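Two-component sensor histidine kinase (Nostoc sp., PDB 6OZB) probably senses light through a bilin chromophore held in its GAF domain, here phycoerythrobilin, and passes the signal to a histidine kinase output. Local coordinates at residues T23-Q28 with I36-A41; I66-H71 with L75-G80. The protein carries 1 engineered substitution. All coordinates share one frame; numbering follows the deposited sequence.

Contact 1. Residues T23-Q28 with I36-A41; sequences TARIRQ and ITATTA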
loop_
_atom_site.group_PDB
_atom_site.type_symbol
_atom_site.label_atom_id
_atom_site.label_comp_id
_atom_site.label_asym_id
_atom_site.label_seq_id
_atom_site.Cartn_x
_atom_site.Cartn_y
_atom_site.Cartn_z
ATOM N N THR C 23 10.619 30.993 15.213
ATOM C CA THR C 23 11.217 31.246 16.497
ATOM C C THR C 23 11.479 32.749 16.679
ATOM O O THR C 23 11.256 33.290 17.751
ATOM C CB THR C 23 12.500 30.440 16.654
ATOM O OG1 THR C 23 12.185 29.039 16.582
ATOM C CG2 THR C 23 13.146 30.736 17.955
ATOM N N ALA C 24 11.900 33.427 15.618
ATOM C CA ALA C 24 12.170 34.857 15.687
ATOM C C ALA C 24 10.899 35.609 16.055
ATOM O O ALA C 24 10.946 36.563 16.834
ATOM C CB ALA C 24 12.730 35.368 14.379
ATOM N N ARG C 25 9.764 35.182 15.501
ATOM C CA ARG C 25 8.493 35.821 15.799
ATOM C C ARG C 25 8.057 35.618 17.243
ATOM O O ARG C 25 7.485 36.518 17.871
ATOM C CB ARG C 25 7.403 35.310 14.869
ATOM C CG ARG C 25 7.604 35.778 13.444
ATOM C CD ARG C 25 6.535 35.231 12.542
ATOM N NE ARG C 25 7.080 35.285 11.204
ATOM C CZ ARG C 25 7.337 34.221 10.449
ATOM N NH1 ARG C 25 7.042 32.962 10.835
ATOM N NH2 ARG C 25 7.881 34.423 9.281
ATOM N N ILE C 26 8.285 34.416 17.750
ATOM C CA ILE C 26 8.013 34.138 19.165
ATOM C C ILE C 26 8.852 35.064 20.047
ATOM O O ILE C 26 8.336 35.742 20.927
ATOM C CB ILE C 26 8.339 32.671 19.532
ATOM C CG1 ILE C 26 7.438 31.695 18.800
ATOM C CG2 ILE C 26 8.194 32.449 21.067
ATOM C CD1 ILE C 26 7.919 30.242 18.933
ATOM N N ARG C 27 10.140 35.151 19.747
ATOM C CA ARG C 27 11.076 35.949 20.537
ATOM C C ARG C 27 10.766 37.435 20.509
ATOM O O ARG C 27 11.056 38.154 21.469
ATOM C CB ARG C 27 12.473 35.678 20.043
ATOM C CG ARG C 27 12.928 34.227 20.310
ATOM C CD ARG C 27 14.336 34.111 19.902
ATOM N NE ARG C 27 14.813 32.742 19.808
ATOM C CZ ARG C 27 16.001 32.433 19.311
ATOM N NH1 ARG C 27 16.826 33.392 18.900
ATOM N NH2 ARG C 27 16.374 31.169 19.255
ATOM N N GLN C 28 10.174 37.901 19.415
ATOM C CA GLN C 28 9.755 39.297 19.298
ATOM C C GLN C 28 8.385 39.582 19.966
ATOM O O GLN C 28 7.880 40.702 19.882
ATOM C CB GLN C 28 9.710 39.699 17.822
ATOM C CG GLN C 28 11.097 39.711 17.177
ATOM C CD GLN C 28 11.053 39.930 15.674
ATOM O OE1 GLN C 28 10.004 39.801 15.038
ATOM N NE2 GLN C 28 12.209 40.225 15.090
ATOM N N ILE C 36 1.012 32.879 13.322
ATOM C CA ILE C 36 0.412 31.837 12.496
ATOM C C ILE C 36 0.187 32.318 11.064
ATOM O O ILE C 36 0.471 31.589 10.120
ATOM C CB ILE C 36 -0.909 31.358 13.111
ATOM C CG1 ILE C 36 -0.611 30.517 14.338
ATOM C CG2 ILE C 36 -1.678 30.519 12.183
ATOM C CD1 ILE C 36 -1.815 30.391 15.242
ATOM N N THR C 37 -0.290 33.542 10.920
ATOM C CA THR C 37 -0.540 34.137 9.594
ATOM C C THR C 37 0.743 34.241 8.791
ATOM O O THR C 37 0.819 33.771 7.649
ATOM C CB THR C 37 -1.185 35.530 9.724
ATOM O OG1 THR C 37 -2.514 35.404 10.268
ATOM C CG2 THR C 37 -1.272 36.220 8.372
ATOM N N ALA C 38 1.785 34.785 9.398
ATOM C CA ALA C 38 3.037 34.996 8.664
ATOM C C ALA C 38 3.700 33.691 8.300
ATOM O O ALA C 38 4.396 33.599 7.289
ATOM C CB ALA C 38 3.993 35.860 9.480
ATOM N N THR C 39 3.423 32.650 9.070
ATOM C CA THR C 39 4.106 31.395 8.899
ATOM C C THR C 39 3.569 30.620 7.707
ATOM O O THR C 39 4.317 29.931 7.024
ATOM C CB THR C 39 3.981 30.506 10.176
ATOM O OG1 THR C 39 4.626 31.151 11.290
ATOM C CG2 THR C 39 4.596 29.136 9.950
ATOM N N THR C 40 2.271 30.689 7.453
ATOM C CA THR C 40 1.720 29.878 6.377
ATOM C C THR C 40 2.334 30.257 5.033
ATOM O O THR C 40 2.558 29.386 4.183
ATOM C CB THR C 40 0.190 29.986 6.298
ATOM O OG1 THR C 40 -0.180 31.265 5.768
ATOM C CG2 THR C 40 -0.404 29.771 7.681
ATOM N N ALA C 41 2.669 31.530 4.815
ATOM C CA ALA C 41 3.269 31.917 3.525
ATOM C C ALA C 41 4.654 31.309 3.319
ATOM O O ALA C 41 5.031 30.925 2.214
ATOM C CB ALA C 41 3.355 33.438 3.392
#
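In the helical layer of this GAF domain, the last turn of helix 12-27 meets the middle of helix 32-47 through one long side chain, that of Arg25, which reaches Ala38 and Thr39. The backbones stay well apart, the closest pair of alpha carbons, CA of Arg25 and CA of Ala38, being 9.0 Å from each other, and the arginine spans the distance. Its CG lies beside the backbone N (chi1 -69°), and the chain then runs extended to NE, carrying the guanidinium across to the second helix. There the methyl of Ala38 sits over one face of the flat group, offset toward its rim, with CB 3.6 Å from NE of Arg25. This is van der Waals packing of a methyl against the guanidinium face. Farther out, NH1 of Arg25 comes within 3.1 Å of OG1 of Thr39, a hydroxyl whose clear hydrogen bond goes to the carbonyl O of Ile35, one turn back in its own helix. The main charge partner of the arginine is Glu42, whose carboxylate forms a salt bridge with NH2 and probably fixes how the guanidinium is turned. The shared surface is small, 129 Å² over both sides. Laid across to a small residue and paired with an acid one turn on, one arginine thus links two consecutive helices of the helical face of a GAF domain.

Contact 2. Residues I66-H71 with L75-G80; sequences IAESIH and LPSLLG. Engineered in segment 66-71: His71 (natural residue Tyr).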
loop_
_atom_site.group_PDB
_atom_site.type_symbol
_atom_site.label_atom_id
_atom_site.label_comp_id
_atom_site.label_asym_id
_atom_site.label_seq_id
_atom_site.Cartn_x
_atom_site.Cartn_y
_atom_site.Cartn_z
ATOM N N ILE C 66 -7.951 29.563 9.655
ATOM C CA ILE C 66 -7.546 30.829 10.282
ATOM C C ILE C 66 -6.335 31.445 9.612
ATOM O O ILE C 66 -5.991 32.583 9.896
ATOM C CB ILE C 66 -7.272 30.667 11.790
ATOM C CG1 ILE C 66 -6.225 29.597 12.070
ATOM C CG2 ILE C 66 -8.577 30.356 12.494
ATOM C CD1 ILE C 66 -5.570 29.751 13.462
ATOM N N ALA C 67 -5.666 30.687 8.741
ATOM C CA ALA C 67 -4.572 31.235 7.937
ATOM C C ALA C 67 -4.441 30.459 6.635
ATOM O O ALA C 67 -4.702 29.249 6.595
ATOM C CB ALA C 67 -3.271 31.200 8.705
ATOM N N GLU C 68 -3.999 31.151 5.591
ATOM C CA GLU C 68 -3.970 30.584 4.259
ATOM C C GLU C 68 -2.978 31.328 3.363
ATOM O O GLU C 68 -2.882 32.568 3.404
ATOM C CB GLU C 68 -5.369 30.635 3.679
ATOM C CG GLU C 68 -5.502 30.224 2.228
ATOM C CD GLU C 68 -6.907 30.404 1.758
ATOM O OE1 GLU C 68 -7.586 29.382 1.523
ATOM O OE2 GLU C 68 -7.344 31.575 1.657
ATOM N N SER C 69 -2.233 30.567 2.569
ATOM C CA SER C 69 -1.401 31.136 1.525
ATOM C C SER C 69 -1.598 30.353 0.237
ATOM O O SER C 69 -1.530 29.127 0.211
ATOM C CB SER C 69 0.077 31.169 1.979
ATOM O OG SER C 69 0.933 31.681 0.976
ATOM N N ILE C 70 -1.908 31.087 -0.821
ATOM C CA ILE C 70 -2.192 30.509 -2.114
ATOM C C ILE C 70 -1.241 31.067 -3.160
ATOM O O ILE C 70 -0.918 32.244 -3.156
ATOM C CB ILE C 70 -3.658 30.770 -2.521
ATOM C CG1 ILE C 70 -4.568 29.970 -1.574
ATOM C CG2 ILE C 70 -3.911 30.391 -4.004
ATOM C CD1 ILE C 70 -6.052 30.264 -1.749
ATOM N N HIS C 71 -0.811 30.203 -4.064
ATOM C CA HIS C 71 0.051 30.585 -5.169
ATOM C C HIS C 71 -0.756 31.104 -6.359
ATOM O O HIS C 71 -1.479 30.345 -6.960
ATOM C CB HIS C 71 0.864 29.374 -5.632
ATOM C CG HIS C 71 1.917 29.693 -6.646
ATOM N ND1 HIS C 71 2.911 30.624 -6.433
ATOM C CD2 HIS C 71 2.096 29.234 -7.906
ATOM C CE1 HIS C 71 3.685 30.687 -7.504
ATOM N NE2 HIS C 71 3.208 29.856 -8.412
ATOM N N LEU C 75 -6.218 28.444 -6.559
ATOM C CA LEU C 75 -7.441 27.872 -5.997
ATOM C C LEU C 75 -8.133 28.947 -5.187
ATOM O O LEU C 75 -7.488 29.904 -4.777
ATOM C CB LEU C 75 -7.119 26.666 -5.125
ATOM C CG LEU C 75 -6.699 25.401 -5.884
ATOM C CD1 LEU C 75 -6.273 24.319 -4.872
ATOM C CD2 LEU C 75 -7.794 24.874 -6.783
ATOM N N PRO C 76 -9.449 28.830 -4.992
ATOM C CA PRO C 76 -10.151 29.860 -4.226
ATOM C C PRO C 76 -9.723 29.905 -2.781
ATOM O O PRO C 76 -9.221 28.940 -2.219
ATOM C CB PRO C 76 -11.627 29.437 -4.319
ATOM C CG PRO C 76 -11.695 28.495 -5.431
ATOM C CD PRO C 76 -10.377 27.816 -5.524
ATOM N N SER C 77 -9.982 31.047 -2.172
ATOM C CA SER C 77 -9.623 31.262 -0.782
ATOM C C SER C 77 -10.659 30.662 0.157
ATOM O O SER C 77 -11.878 30.842 -0.033
ATOM C CB SER C 77 -9.481 32.746 -0.499
ATOM O OG SER C 77 -9.304 32.939 0.893
ATOM N N LEU C 78 -10.175 29.909 1.137
ATOM C CA LEU C 78 -11.048 29.305 2.139
ATOM C C LEU C 78 -10.878 30.002 3.485
ATOM O O LEU C 78 -11.514 29.612 4.459
ATOM C CB LEU C 78 -10.752 27.806 2.288
ATOM C CG LEU C 78 -10.807 26.963 1.018
ATOM C CD1 LEU C 78 -10.552 25.486 1.306
ATOM C CD2 LEU C 78 -12.138 27.125 0.326
ATOM N N LEU C 79 -10.072 31.061 3.525
ATOM C CA LEU C 79 -9.805 31.767 4.761
ATOM C C LEU C 79 -11.100 32.226 5.432
ATOM O O LEU C 79 -12.000 32.797 4.783
ATOM C CB LEU C 79 -8.912 32.969 4.483
ATOM C CG LEU C 79 -8.478 33.738 5.719
ATOM C CD1 LEU C 79 -7.529 32.933 6.628
ATOM C CD2 LEU C 79 -7.867 35.061 5.293
ATOM N N GLY C 80 -11.209 31.984 6.735
ATOM C CA GLY C 80 -12.381 32.410 7.479
ATOM C C GLY C 80 -13.532 31.425 7.414
ATOM O O GLY C 80 -14.505 31.563 8.149
#
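A single carboxylate grips three consecutive residues of a loop: Glu68, on strand 63-70, takes bonds from Ser77, Leu78 and Leu79. A nearly straight bond runs from the backbone N of Leu78 to OE1 of Glu68, 2.7 Å long with an N-H...O angle of 171°. OE2 of Glu68 receives the hydroxyl OG of Ser77 at 2.5 Å, and each of these two bonds uses a syn lone pair. A weak third bond, from N of Leu79, also ends on OE2. With CG anti to the backbone N (chi1 173°) and the chain extended beyond it, Glu68 spans from strand to loop. Replacing Glu68 by an alanine removes the carboxylate, which would probably leave the amide of Leu78 and the hydroxyl of Ser77 without their acceptor and residues 77-79 less firmly held to the strand. On either side of Glu68 along the strand, methyl groups pack against backbone. CD1 of Leu79 comes 3.5 Å from the backbone C of Ile66, while CD1 of Ile70 approaches the carbonyl O of Leu75 at 3.4 Å. Ile66 and Ala67 together face Ile54 in a classic beta bulge. Leu78, held by the carboxylate through its amide, belongs to the phycoerythrobilin pocket. Arg51 of strand 51-57 touches Glu68 and Leu78 and bonds to the carbonyl O of Pro76, whereas Ala67 and Ser69 pack against helix 32-47, and the loop runs on into edge strand 82-83.

Followed from the N terminus, the two contacts come in series: contact 1 closes the short turn between helices 12-27 and 32-47 before contact 2 folds the first part of the loop after strand 63-70 back on that strand, with three residues between its segments. They neither nest nor cross, and their centres lie about 17 Å apart, yet they meet directly. Thr40, on helix 32-47, presses its CG2 on CB of Ala67 at 3.4 Å, and Ala41 packs against Ser69. Strand 63-70 thus has helix 32-47 on one side and the loop 75-80 on the other. Together they illustrate a layered build, running from the helices through the sheet to the loop that reaches the chromophore.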